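Local coordinates for protein carbon monoxide dehydrogenase (Thermococcus sp. AM4, PDB 6T7J) that probably catalyses the reversible oxidation of carbon monoxide to carbon dioxide, passing electrons through iron-sulfur clusters to a ferredoxin-type partner, at residues K6-A11 / K26-G31; K18-L23 / Q325-I330; T34-L39 / V456-S461; A347-A352 / T357-T362. All blocks are in the same frame, centred on the assembly; numbering follows the deposited sequence.

Contact 1. Residues K6-A11 / K26-G31; sequences KYRVPA and KAEEEG
The carboxylate of E28 reaches across to the R8-V9 peptide and splits its work between its two oxygens. OE2 takes the backbone N-H of V9 in a short, almost straight bond, 2.7 Å from V9 N to E28 OE2 with 169° at the hydrogen; the donor arrives nearly along the C-O axis of that oxygen. OE1 turns to the R8 side chain instead. It lies over one face of the guanidinium, 3.4 Å from R8 NE, and no N-H points at it, so this salt bridge works by charge alone; the two flat groups stand 71° apart. The aliphatic part of R8 runs past the same oxygen, with R8 CD 3.2 Å from E28 OE1. The bend at chi2 (-148°) helps set the carboxylate of E28 against the R8-V9 peptide. OE2 has a further partner in H37 of helix 35-42, whose NE2 hydrogen-bonds to it, so one oxygen ties together the N-terminal loop and two helices. V9 lays its side chain against W36, H37 and L40 of that helix, which is consistent with a settled position for the peptide. An alanine in place of E28 would leave V9 N and H37 NE2 without their acceptor and is likely to leave the R8 guanidinium without its opposite charge and freer to turn. The E28 backbone is held as well: its carbonyl O accepts from G31 N at 3.0 Å. G31 has positive phi, and the arrangement closes as a Schellman motif ending helix 20-30, with a surface loop pinned through its backbone to the last turns.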
# COMPACT_ATOMS: atom_id res chain seq x y z
N LYS A 6 25.81 -22.22 -10.07
CA LYS A 6 27.04 -21.74 -9.46
C LYS A 6 27.31 -22.42 -8.12
O LYS A 6 28.46 -22.77 -7.82
CB LYS A 6 26.98 -20.22 -9.29
CG LYS A 6 28.31 -19.58 -8.90
CD LYS A 6 29.49 -20.18 -9.63
CE LYS A 6 30.74 -20.14 -8.77
NZ LYS A 6 31.71 -21.20 -9.16
N TYR A 7 26.28 -22.62 -7.30
CA TYR A 7 26.42 -23.27 -6.00
C TYR A 7 25.39 -24.39 -5.89
O TYR A 7 24.20 -24.16 -6.12
CB TYR A 7 26.25 -22.28 -4.84
CG TYR A 7 27.03 -20.99 -5.01
CD1 TYR A 7 28.25 -20.80 -4.37
CD2 TYR A 7 26.53 -19.97 -5.80
CE1 TYR A 7 28.95 -19.62 -4.53
CE2 TYR A 7 27.22 -18.79 -5.95
CZ TYR A 7 28.43 -18.62 -5.32
OH TYR A 7 29.12 -17.44 -5.49
N ARG A 8 25.86 -25.58 -5.53
CA ARG A 8 24.98 -26.73 -5.39
C ARG A 8 24.40 -26.78 -3.98
O ARG A 8 25.03 -26.35 -3.01
CB ARG A 8 25.73 -28.02 -5.71
CG ARG A 8 26.30 -28.04 -7.12
CD ARG A 8 26.73 -29.43 -7.55
NE ARG A 8 26.62 -29.59 -9.00
CZ ARG A 8 26.50 -30.76 -9.61
NH1 ARG A 8 26.40 -30.81 -10.93
NH2 ARG A 8 26.49 -31.88 -8.90
N VAL A 9 23.20 -27.32 -3.88
CA VAL A 9 22.44 -27.34 -2.63
C VAL A 9 22.66 -28.70 -1.97
O VAL A 9 22.29 -29.73 -2.55
CB VAL A 9 20.94 -27.10 -2.88
CG1 VAL A 9 20.14 -27.30 -1.61
CG2 VAL A 9 20.73 -25.70 -3.45
N PRO A 10 23.25 -28.75 -0.77
CA PRO A 10 23.35 -30.02 -0.05
C PRO A 10 21.97 -30.62 0.20
O PRO A 10 21.26 -30.20 1.12
CB PRO A 10 24.06 -29.64 1.26
CG PRO A 10 23.85 -28.16 1.40
CD PRO A 10 23.83 -27.63 -0.00
N ALA A 11 21.59 -31.59 -0.62
CA ALA A 11 20.20 -32.03 -0.70
C ALA A 11 19.79 -32.98 0.42
O ALA A 11 18.60 -33.05 0.74
CB ALA A 11 19.94 -32.69 -2.05
N LYS A 26 17.83 -33.72 -9.24
CA LYS A 26 17.43 -33.81 -10.64
C LYS A 26 17.51 -32.44 -11.32
O LYS A 26 17.99 -32.33 -12.46
CB LYS A 26 16.02 -34.38 -10.75
CG LYS A 26 15.53 -34.55 -12.18
CD LYS A 26 14.20 -35.29 -12.23
CE LYS A 26 13.85 -35.70 -13.64
NZ LYS A 26 13.72 -34.52 -14.54
N ALA A 27 17.05 -31.39 -10.63
CA ALA A 27 17.18 -30.04 -11.16
C ALA A 27 18.64 -29.68 -11.39
O ALA A 27 18.98 -29.05 -12.40
CB ALA A 27 16.52 -29.04 -10.21
N GLU A 28 19.51 -30.06 -10.45
CA GLU A 28 20.94 -29.76 -10.61
C GLU A 28 21.52 -30.46 -11.83
O GLU A 28 22.22 -29.85 -12.64
CB GLU A 28 21.70 -30.16 -9.35
CG GLU A 28 21.34 -29.34 -8.14
CD GLU A 28 22.51 -29.16 -7.20
OE1 GLU A 28 23.56 -29.80 -7.43
OE2 GLU A 28 22.38 -28.38 -6.23
N GLU A 29 21.23 -31.76 -11.98
CA GLU A 29 21.79 -32.49 -13.12
C GLU A 29 21.19 -32.03 -14.44
O GLU A 29 21.82 -32.16 -15.49
CB GLU A 29 21.60 -33.99 -12.93
CG GLU A 29 22.77 -34.67 -12.20
CD GLU A 29 23.83 -35.20 -13.14
OE1 GLU A 29 23.75 -36.39 -13.53
OE2 GLU A 29 24.75 -34.43 -13.50
N GLU A 30 19.98 -31.47 -14.41
CA GLU A 30 19.39 -30.86 -15.60
C GLU A 30 19.77 -29.40 -15.77
O GLU A 30 19.45 -28.80 -16.80
CB GLU A 30 17.87 -30.99 -15.56
CG GLU A 30 17.33 -32.19 -16.32
CD GLU A 30 16.00 -32.67 -15.77
OE1 GLU A 30 15.94 -33.82 -15.30
OE2 GLU A 30 15.03 -31.90 -15.82
N GLY A 31 20.45 -28.80 -14.78
CA GLY A 31 20.82 -27.41 -14.87
C GLY A 31 19.68 -26.44 -14.65
O GLY A 31 19.66 -25.36 -15.25

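Contact 2. Residues K18-L23 / Q325-I330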
# COMPACT_ATOMS: atom_id res chain seq x y z
N LYS A 18 9.93 -36.35 2.29
CA LYS A 18 10.60 -37.26 1.37
C LYS A 18 10.29 -36.89 -0.08
O LYS A 18 9.14 -36.61 -0.43
CB LYS A 18 10.16 -38.70 1.65
CG LYS A 18 10.44 -39.18 3.07
CD LYS A 18 11.93 -39.28 3.33
CE LYS A 18 12.22 -39.50 4.81
NZ LYS A 18 12.69 -38.25 5.49
N GLY A 19 11.32 -36.87 -0.91
CA GLY A 19 11.20 -36.56 -2.32
C GLY A 19 11.79 -35.23 -2.73
O GLY A 19 12.10 -35.05 -3.92
N VAL A 20 11.94 -34.29 -1.80
CA VAL A 20 12.46 -32.97 -2.14
C VAL A 20 13.92 -33.06 -2.56
O VAL A 20 14.34 -32.43 -3.54
CB VAL A 20 12.26 -32.00 -0.96
CG1 VAL A 20 12.97 -30.68 -1.23
CG2 VAL A 20 10.78 -31.78 -0.70
N ALA A 21 14.72 -33.85 -1.84
CA ALA A 21 16.13 -33.98 -2.16
C ALA A 21 16.35 -34.55 -3.55
O ALA A 21 17.15 -34.02 -4.34
CB ALA A 21 16.82 -34.86 -1.11
N GLU A 22 15.64 -35.64 -3.88
CA GLU A 22 15.79 -36.26 -5.20
C GLU A 22 15.52 -35.25 -6.31
O GLU A 22 16.25 -35.20 -7.30
CB GLU A 22 14.84 -37.45 -5.34
CG GLU A 22 14.43 -38.13 -4.05
CD GLU A 22 13.37 -39.20 -4.27
OE1 GLU A 22 12.98 -39.42 -5.44
OE2 GLU A 22 12.93 -39.83 -3.29
N LEU A 23 14.50 -34.42 -6.14
CA LEU A 23 14.12 -33.49 -7.20
C LEU A 23 15.06 -32.29 -7.27
O LEU A 23 15.31 -31.77 -8.36
CB LEU A 23 12.68 -33.03 -7.01
CG LEU A 23 11.62 -33.87 -7.73
CD1 LEU A 23 11.91 -35.36 -7.66
CD2 LEU A 23 10.26 -33.58 -7.15
N GLN A 325 6.63 -26.09 -5.41
CA GLN A 325 5.98 -25.84 -6.69
C GLN A 325 6.94 -26.09 -7.85
O GLN A 325 6.64 -26.88 -8.76
CB GLN A 325 5.40 -24.42 -6.74
CG GLN A 325 6.37 -23.29 -6.41
CD GLN A 325 5.68 -21.94 -6.33
OE1 GLN A 325 5.31 -21.36 -7.36
NE2 GLN A 325 5.48 -21.44 -5.12
N GLU A 326 8.11 -25.45 -7.83
CA GLU A 326 9.15 -25.72 -8.81
C GLU A 326 9.39 -27.22 -8.95
O GLU A 326 9.37 -27.77 -10.06
CB GLU A 326 10.45 -25.02 -8.42
CG GLU A 326 10.61 -23.62 -8.95
CD GLU A 326 11.79 -22.92 -8.31
OE1 GLU A 326 12.01 -23.14 -7.10
OE2 GLU A 326 12.50 -22.18 -9.01
N LEU A 327 9.60 -27.90 -7.82
CA LEU A 327 9.93 -29.32 -7.85
C LEU A 327 8.85 -30.12 -8.56
O LEU A 327 9.15 -31.13 -9.22
CB LEU A 327 10.14 -29.84 -6.43
CG LEU A 327 11.26 -29.13 -5.66
CD1 LEU A 327 11.24 -29.53 -4.19
CD2 LEU A 327 12.62 -29.44 -6.28
N ALA A 328 7.59 -29.69 -8.46
CA ALA A 328 6.51 -30.42 -9.11
C ALA A 328 6.69 -30.45 -10.62
O ALA A 328 6.39 -31.45 -11.27
CB ALA A 328 5.15 -29.81 -8.74
N ILE A 329 7.19 -29.35 -11.19
CA ILE A 329 7.46 -29.33 -12.63
C ILE A 329 8.68 -30.18 -12.95
O ILE A 329 8.80 -30.72 -14.06
CB ILE A 329 7.64 -27.88 -13.11
CG1 ILE A 329 6.49 -27.00 -12.59
CG2 ILE A 329 7.72 -27.82 -14.63
CD1 ILE A 329 6.67 -25.53 -12.88
N ILE A 330 9.60 -30.34 -12.00
CA ILE A 330 10.82 -31.10 -12.24
C ILE A 330 10.59 -32.60 -12.18
O ILE A 330 11.47 -33.37 -12.58
CB ILE A 330 11.90 -30.60 -11.26
CG1 ILE A 330 11.98 -29.07 -11.35
CG2 ILE A 330 13.26 -31.20 -11.56
CD1 ILE A 330 13.08 -28.46 -10.54
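The carbonyl oxygen of L327 accepts a weak bond from I330 N within its own helix, and L23 CD2 of helix 20-30 lies in van der Waals contact with it, 3.4 Å from L327 O. Next to it the L327 side chain enters the space between V20 and L23, one turn apart. L327 CD1 packs on V20 CG1 at 3.6 Å, the two side chains crossing at about a right angle, and L327 CD2 sits 3.7 Å from L23 CB. With chi1 at -59°, CG of L327 stands opposite its own carbonyl carbon, and the two methyls can divide between these partners. L23 is less relaxed, its chi1 of -92° lying well off a staggered value. Further along, I330 CG2 touches L23 O at 3.8 Å. W36 of helix 35-42 packs on both V20 and L327, and I24 adds to the cover of L327. On another side of helix 325-330, Q325 NE2 bonds to the carbonyl O of C343, a residue of the broken cluster's pocket. No hydrogen bond joins the two segments directly, so their grip depends on buried methyl groups fitting together.

Contact 3. Residues T34-L39 / V456-S461; sequences TAWHRL and VKHNYS
W36 and H458 meet as a T-shaped, edge-to-face pair: the edge of the indole is turned toward the face of the imidazole, with the six-membered ring of W36 and the ring of H458 centred 6.0 Å apart and their planes at 83°. The nearest atoms are W36 CZ2 and H458 CB, 4.2 Å apart, with CB close to the indole plane. On the opposite side of the imidazole from W36 lies the amide of N459, its ND2 3.0 Å above the H458 ring plane, offset toward the rim. H458 belongs to the loop that follows strand 444-448 of a parallel, Rossmann-like sheet and leads into helix 460-471; the broken Fe4S4 cluster lies about 9 Å from its side chain. The imidazole is held chiefly by S15 OG at ND1, and NE2 makes weak hydrogen bonds with N452 OD1 and S321 OG. With CG anti to the backbone N (chi1 177°), the ring extends from the loop toward W36. Across the contact, T34 and H37 form a capping box at the start of helix 35-42: T34 OG1 accepts from W36 N, and H37 ND1 takes T34 N at 3.0 Å, the donor tilted somewhat from the imidazole plane. The R38 guanidinium has T34 O over its centre and hydrogen-bonds to V76 O of the second subunit, a residue of the Fe4S4 pocket there. The indole N-H makes the remaining link through a water in its plane, 2.7 Å from W36 NE1, which donates in turn to V456 O at 3.2 Å.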
# COMPACT_ATOMS: atom_id res chain seq x y z
N THR A 34 16.49 -23.85 -8.67
CA THR A 34 15.35 -23.78 -7.77
C THR A 34 15.52 -22.58 -6.83
O THR A 34 16.49 -21.83 -6.92
CB THR A 34 15.20 -25.08 -6.97
OG1 THR A 34 16.13 -25.09 -5.88
CG2 THR A 34 15.45 -26.29 -7.86
N ALA A 35 14.55 -22.42 -5.93
CA ALA A 35 14.62 -21.32 -4.97
C ALA A 35 15.85 -21.42 -4.07
O ALA A 35 16.40 -20.40 -3.65
CB ALA A 35 13.34 -21.27 -4.13
N TRP A 36 16.29 -22.65 -3.78
CA TRP A 36 17.46 -22.82 -2.92
C TRP A 36 18.73 -22.33 -3.61
O TRP A 36 19.56 -21.65 -2.99
CB TRP A 36 17.59 -24.29 -2.52
CG TRP A 36 16.51 -24.79 -1.60
CD1 TRP A 36 16.47 -24.66 -0.25
CD2 TRP A 36 15.33 -25.51 -1.97
NE1 TRP A 36 15.33 -25.25 0.25
CE2 TRP A 36 14.61 -25.78 -0.79
CE3 TRP A 36 14.80 -25.95 -3.19
CZ2 TRP A 36 13.40 -26.47 -0.78
CZ3 TRP A 36 13.60 -26.64 -3.18
CH2 TRP A 36 12.91 -26.89 -1.99
N HIS A 37 18.91 -22.67 -4.89
CA HIS A 37 20.09 -22.22 -5.62
C HIS A 37 20.15 -20.70 -5.70
O HIS A 37 21.21 -20.10 -5.52
CB HIS A 37 20.10 -22.82 -7.03
CG HIS A 37 20.03 -24.32 -7.05
ND1 HIS A 37 18.84 -25.00 -7.21
CD2 HIS A 37 20.99 -25.26 -6.94
CE1 HIS A 37 19.08 -26.30 -7.19
NE2 HIS A 37 20.38 -26.48 -7.03
N ARG A 38 19.00 -20.06 -5.95
CA ARG A 38 19.00 -18.60 -6.05
C ARG A 38 19.17 -17.95 -4.69
O ARG A 38 19.80 -16.88 -4.60
CB ARG A 38 17.71 -18.14 -6.74
CG ARG A 38 17.59 -18.64 -8.18
CD ARG A 38 16.40 -18.04 -8.90
NE ARG A 38 15.14 -18.46 -8.29
CZ ARG A 38 14.45 -19.54 -8.66
NH1 ARG A 38 14.90 -20.31 -9.64
NH2 ARG A 38 13.32 -19.85 -8.04
N LEU A 39 18.65 -18.56 -3.63
CA LEU A 39 18.96 -18.10 -2.28
C LEU A 39 20.47 -18.13 -2.04
O LEU A 39 21.03 -17.18 -1.48
CB LEU A 39 18.24 -18.96 -1.24
CG LEU A 39 18.71 -18.72 0.20
CD1 LEU A 39 18.32 -17.33 0.67
CD2 LEU A 39 18.15 -19.78 1.14
N VAL A 456 15.32 -21.62 6.40
CA VAL A 456 15.22 -22.67 7.39
C VAL A 456 14.96 -23.99 6.67
O VAL A 456 14.51 -24.02 5.52
CB VAL A 456 14.12 -22.39 8.44
CG1 VAL A 456 14.42 -21.09 9.18
CG2 VAL A 456 12.75 -22.32 7.77
N LYS A 457 15.25 -25.09 7.36
CA LYS A 457 15.08 -26.41 6.77
C LYS A 457 13.62 -26.63 6.37
O LYS A 457 12.70 -26.33 7.14
CB LYS A 457 15.53 -27.50 7.74
CG LYS A 457 15.52 -28.89 7.14
CD LYS A 457 16.24 -29.90 8.02
CE LYS A 457 16.36 -31.24 7.32
NZ LYS A 457 17.22 -32.20 8.07
N HIS A 458 13.42 -27.15 5.16
CA HIS A 458 12.10 -27.18 4.55
C HIS A 458 11.16 -28.11 5.32
O HIS A 458 11.41 -29.31 5.43
CB HIS A 458 12.20 -27.62 3.09
CG HIS A 458 10.88 -27.74 2.40
ND1 HIS A 458 10.45 -28.91 1.82
CD2 HIS A 458 9.89 -26.83 2.20
CE1 HIS A 458 9.25 -28.72 1.29
NE2 HIS A 458 8.89 -27.47 1.51
N ASN A 459 10.08 -27.53 5.85
CA ASN A 459 9.03 -28.23 6.58
C ASN A 459 9.52 -28.84 7.89
O ASN A 459 8.74 -29.46 8.61
CB ASN A 459 8.38 -29.31 5.71
CG ASN A 459 7.48 -28.74 4.64
OD1 ASN A 459 6.99 -27.61 4.76
ND2 ASN A 459 7.25 -29.51 3.59
N TYR A 460 10.81 -28.67 8.22
CA TYR A 460 11.33 -29.28 9.44
C TYR A 460 10.71 -28.65 10.68
O TYR A 460 10.32 -29.36 11.61
CB TYR A 460 12.85 -29.17 9.50
CG TYR A 460 13.44 -29.79 10.74
CD1 TYR A 460 13.57 -31.17 10.86
CD2 TYR A 460 13.85 -29.01 11.81
CE1 TYR A 460 14.10 -31.75 12.00
CE2 TYR A 460 14.38 -29.58 12.96
CZ TYR A 460 14.50 -30.95 13.04
OH TYR A 460 15.03 -31.52 14.18
N SER A 461 10.62 -27.32 10.72
CA SER A 461 10.09 -26.67 11.91
C SER A 461 8.59 -26.94 12.07
O SER A 461 8.12 -27.18 13.18
CB SER A 461 10.38 -25.17 11.88
OG SER A 461 11.73 -24.92 12.22
O HOH W 1 15.47 -25.58 2.95

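Contact 4. Residues A347-A352 / T357-T362; sequences AIVDVA and TKVITT
V359 plugs into the helix 347-352 with both methyls, on the helix-to-strand half of a beta-alpha-beta crossover that runs from strand 336-339 through this helix to strand 358-361. The short axes pass 8.3 Å apart and run at 149°, so helix and strand are roughly antiparallel. The packing is tightest around V359. Its CG1 meets V349 CG2 at 3.8 Å and I348 CD1 at 4.0 Å, while V359 CG2 rests on A352 CB at 3.7 Å and lies equally near I348 O. I348 can join in because its CG1 stands between the backbone N and the carbonyl carbon (chi1 75°), an unusual setting for a helix that swings the chain toward the strand. I337 and A371 pack on V359 from elsewhere. Cutting V359 back to an alanine would probably open a gap facing V349, I348 and A352, leaving their side chains less firmly held. At the turn end the fit is slacker and wetter. There A352 CB faces T357 CB at 4.0 Å, and the T357 hydroxyl is committed elsewhere, to V334 O. On the outer side of the helix, D350 forms a salt bridge with K74 of the second subunit, while K358 of the strand faces away from the helix. Between the two backbones, A352 O and T357 O come within 3.5 Å of each other, and a water lies by both; it lies 3.1 Å from A352 O, where it may donate, whereas its separation from T357 O is too short to be trusted.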
# COMPACT_ATOMS: atom_id res chain seq x y z
N ALA A 347 9.53 -17.99 -11.32
CA ALA A 347 10.49 -18.98 -11.80
C ALA A 347 9.82 -20.23 -12.35
O ALA A 347 10.41 -20.92 -13.18
CB ALA A 347 11.45 -19.35 -10.67
N ILE A 348 8.59 -20.54 -11.91
CA ILE A 348 7.92 -21.73 -12.41
C ILE A 348 7.74 -21.68 -13.91
O ILE A 348 7.60 -22.72 -14.55
CB ILE A 348 6.56 -21.97 -11.71
CG1 ILE A 348 5.50 -20.99 -12.23
CG2 ILE A 348 6.71 -21.91 -10.20
CD1 ILE A 348 4.09 -21.35 -11.81
N VAL A 349 7.74 -20.48 -14.51
CA VAL A 349 7.73 -20.40 -15.97
C VAL A 349 9.06 -20.89 -16.52
O VAL A 349 9.11 -21.79 -17.37
CB VAL A 349 7.40 -18.97 -16.43
CG1 VAL A 349 7.77 -18.79 -17.89
CG2 VAL A 349 5.92 -18.69 -16.22
N ASP A 350 10.17 -20.32 -16.02
CA ASP A 350 11.50 -20.76 -16.43
C ASP A 350 11.63 -22.27 -16.38
O ASP A 350 11.92 -22.91 -17.40
CB ASP A 350 12.55 -20.12 -15.53
CG ASP A 350 12.84 -18.71 -15.91
OD1 ASP A 350 13.09 -18.41 -17.09
OD2 ASP A 350 12.79 -17.89 -15.00
N VAL A 351 11.37 -22.85 -15.21
CA VAL A 351 11.45 -24.30 -15.05
C VAL A 351 10.56 -25.00 -16.08
O VAL A 351 10.99 -25.94 -16.76
CB VAL A 351 11.06 -24.70 -13.61
CG1 VAL A 351 11.08 -26.21 -13.44
CG2 VAL A 351 12.00 -24.03 -12.62
N ALA A 352 9.33 -24.51 -16.23
CA ALA A 352 8.40 -25.17 -17.15
C ALA A 352 8.87 -25.12 -18.59
O ALA A 352 8.47 -25.96 -19.40
CB ALA A 352 7.01 -24.55 -17.04
N THR A 357 5.63 -28.61 -19.84
CA THR A 357 4.62 -28.08 -18.94
C THR A 357 4.16 -26.69 -19.36
O THR A 357 4.98 -25.83 -19.71
CB THR A 357 5.17 -28.04 -17.51
OG1 THR A 357 5.51 -29.36 -17.10
CG2 THR A 357 4.15 -27.44 -16.55
N LYS A 358 2.85 -26.47 -19.32
CA LYS A 358 2.25 -25.18 -19.61
C LYS A 358 1.82 -24.49 -18.32
O LYS A 358 1.07 -25.07 -17.52
CB LYS A 358 1.06 -25.33 -20.56
CG LYS A 358 1.44 -25.80 -21.95
CD LYS A 358 0.38 -26.72 -22.53
CE LYS A 358 0.59 -26.93 -24.02
NZ LYS A 358 0.43 -25.67 -24.79
N VAL A 359 2.31 -23.27 -18.12
CA VAL A 359 1.92 -22.44 -16.99
C VAL A 359 0.77 -21.55 -17.44
O VAL A 359 0.97 -20.60 -18.20
CB VAL A 359 3.11 -21.59 -16.49
CG1 VAL A 359 2.64 -20.55 -15.47
CG2 VAL A 359 4.20 -22.48 -15.91
N ILE A 360 -0.45 -21.87 -16.99
CA ILE A 360 -1.64 -21.14 -17.41
C ILE A 360 -2.00 -20.14 -16.31
O ILE A 360 -2.39 -20.53 -15.20
CB ILE A 360 -2.82 -22.09 -17.69
CG1 ILE A 360 -2.59 -22.86 -18.99
CG2 ILE A 360 -4.12 -21.31 -17.80
CD1 ILE A 360 -2.00 -24.23 -18.79
N THR A 361 -1.86 -18.86 -16.61
CA THR A 361 -2.40 -17.80 -15.76
C THR A 361 -3.84 -17.51 -16.17
O THR A 361 -4.20 -17.60 -17.35
CB THR A 361 -1.56 -16.53 -15.86
OG1 THR A 361 -1.33 -16.20 -17.23
CG2 THR A 361 -0.22 -16.71 -15.16
N THR A 362 -4.67 -17.19 -15.18
CA THR A 362 -6.11 -17.07 -15.40
C THR A 362 -6.75 -15.82 -14.82
O THR A 362 -7.95 -15.61 -15.05
CB THR A 362 -6.84 -18.29 -14.80
OG1 THR A 362 -6.71 -18.27 -13.37
CG2 THR A 362 -6.27 -19.60 -15.34
O HOH W 2 6.42 -25.88 -21.77

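In the fold
The four contacts lie on one side of the chain's centre. Contacts 2 and 3 join the N-terminal helices to the body of the chain, while contact 1 is internal to the N-terminal part and contact 4 to a beta-alpha-beta unit of the first parallel sheet. Contacts 1 and 2 share helix 20-30, centres 12 Å apart, their segments alternating along the chain; helix 35-42 follows directly. E326 joins contacts 2 and 3, bonding to R38 and A35 N. Helix 325-330 packs against helix 347-352 of contact 4, nested within the loop contact 3 closes. Contact 3 uses the loop after strand 444-448 of the second sheet. Contacts 3 and 4, about 20 Å apart between centres, both touch the second subunit.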